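Local coordinates for farnesyltransferase, putative (Trypanosoma cruzi, PDB 3WCA), which probably catalyses the condensation of two farnesyl diphosphate molecules into squalene, a magnesium-dependent, NAD(P)H-consuming step on the way to lanosterol, at residues M74-P77 against V78-L82. The protein carries 1 engineered substitution. Residues are numbered along the deposited sequence; the frame is centred on the assembly and turned at random.
Engineered in segment 78-82: E79 (natural residue Asp).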
loop_
_atom_site.group_PDB
_atom_site.type_symbol
_atom_site.label_atom_id
_atom_site.label_comp_id
_atom_site.label_asym_id
_atom_site.label_seq_id
_atom_site.Cartn_x
_atom_site.Cartn_y
_atom_site.Cartn_z
ATOM N N MET A 74 8.932 17.781 2.559
ATOM C CA MET A 74 9.026 18.477 3.836
ATOM C C MET A 74 9.739 19.825 3.769
ATOM O O MET A 74 9.832 20.531 4.774
ATOM C CB MET A 74 9.716 17.579 4.862
ATOM C CG MET A 74 9.009 16.246 5.087
ATOM S SD MET A 74 7.317 16.434 5.706
ATOM C CE MET A 74 6.405 16.203 4.233
ATOM N N SER A 75 10.245 20.190 2.595
ATOM C CA SER A 75 10.928 21.469 2.464
ATOM C C SER A 75 9.939 22.583 2.120
ATOM O O SER A 75 10.287 23.765 2.176
ATOM C CB SER A 75 12.033 21.393 1.400
ATOM O OG SER A 75 11.496 21.250 0.101
ATOM N N ILE A 76 8.709 22.211 1.769
ATOM C CA ILE A 76 7.688 23.203 1.436
ATOM C C ILE A 76 6.669 23.328 2.565
ATOM O O ILE A 76 6.286 22.331 3.186
ATOM C CB ILE A 76 6.947 22.862 0.117
ATOM C CG1 ILE A 76 6.330 21.468 0.201
ATOM C CG2 ILE A 76 7.910 22.952 -1.060
ATOM C CD1 ILE A 76 5.544 21.083 -1.033
ATOM N N PRO A 77 6.206 24.565 2.830
ATOM C CA PRO A 77 5.237 24.931 3.868
ATOM C C PRO A 77 3.950 24.115 3.872
ATOM O O PRO A 77 3.408 23.792 2.816
ATOM C CB PRO A 77 4.966 26.412 3.585
ATOM C CG PRO A 77 6.229 26.877 2.933
ATOM C CD PRO A 77 6.525 25.737 1.996
ATOM N N VAL A 78 3.459 23.811 5.070
ATOM C CA VAL A 78 2.230 23.050 5.224
ATOM C C VAL A 78 1.014 23.811 4.693
ATOM O O VAL A 78 0.135 23.215 4.065
ATOM C CB VAL A 78 1.978 22.685 6.696
ATOM C CG1 VAL A 78 0.659 21.928 6.829
ATOM C CG2 VAL A 78 3.126 21.843 7.219
ATOM N N GLU A 79 0.951 25.120 4.932
ATOM C CA GLU A 79 -0.190 25.881 4.436
ATOM C C GLU A 79 -0.220 25.767 2.908
ATOM O O GLU A 79 -1.277 25.854 2.284
ATOM C CB GLU A 79 -0.139 27.361 4.895
ATOM C CG GLU A 79 0.783 28.310 4.116
ATOM C CD GLU A 79 2.160 28.472 4.743
ATOM O OE1 GLU A 79 2.375 27.981 5.873
ATOM O OE2 GLU A 79 3.029 29.104 4.110
ATOM N N PHE A 80 0.943 25.548 2.303
ATOM C CA PHE A 80 1.001 25.383 0.855
ATOM C C PHE A 80 0.291 24.072 0.481
ATOM O O PHE A 80 -0.402 23.997 -0.529
ATOM C CB PHE A 80 2.454 25.314 0.369
ATOM C CG PHE A 80 2.584 24.978 -1.094
ATOM C CD1 PHE A 80 2.630 25.985 -2.055
ATOM C CD2 PHE A 80 2.611 23.648 -1.517
ATOM C CE1 PHE A 80 2.699 25.677 -3.421
ATOM C CE2 PHE A 80 2.678 23.329 -2.878
ATOM C CZ PHE A 80 2.721 24.347 -3.834
ATOM N N LYS A 81 0.471 23.043 1.306
ATOM C CA LYS A 81 -0.136 21.742 1.049
ATOM C C LYS A 81 -1.630 21.731 1.353
ATOM O O LYS A 81 -2.412 21.130 0.615
ATOM C CB LYS A 81 0.573 20.660 1.870
ATOM C CG LYS A 81 2.062 20.515 1.548
ATOM C CD LYS A 81 2.726 19.570 2.531
ATOM C CE LYS A 81 4.228 19.430 2.291
ATOM N NZ LYS A 81 4.817 18.540 3.341
ATOM N N LEU A 82 -2.030 22.391 2.435
ATOM C CA LEU A 82 -3.440 22.448 2.803
ATOM C C LEU A 82 -4.206 23.275 1.775
ATOM O O LEU A 82 -5.423 23.155 1.627
ATOM C CB LEU A 82 -3.594 23.071 4.190
ATOM C CG LEU A 82 -2.900 22.320 5.326
ATOM C CD1 LEU A 82 -3.111 23.063 6.646
ATOM C CD2 LEU A 82 -3.459 20.902 5.407
#
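I76 and K81 meet almost at right angles, CG1 of the isoleucine lying 3.6 Å from CE of the lysine. Beyond CG the lysine runs fully extended, which carries its aliphatic part past I76 to the end of helix 51-72. The end of the same isoleucine branch, CD1, lies 3.9 Å from CD2 of the F80 ring and equally close to K81 CE, between lysine chain and ring; isoleucine and phenylalanine cross obliquely. P77 stands at the N-cap of helix 78-84, and its carbonyl oxygen accepts two weak, bent hydrogen bonds, from F80 N (3.1 Å, 127°) and from K81 N (3.4 Å, 141°). The engineered E79, bent at chi2 (-95°), crosses the proline obliquely, OE2 3.4 Å from P77 CB. The loop follows helix 51-72, whose C-terminal end supplies the magnesium ligands D68, E71 and D72 of the squalene synthase, and K81 ties the two helices together: NZ donates hydrogen bonds to the backbone oxygens of E71 and D73. M74, bent at chi2 and chi3, crosses the lysine at about a right angle, its methyl CE rather than SD nearest to NZ. Around them, L147 of helix 126-147 touches K81, while V102 and M99, both from loops, lie against I76 and F80.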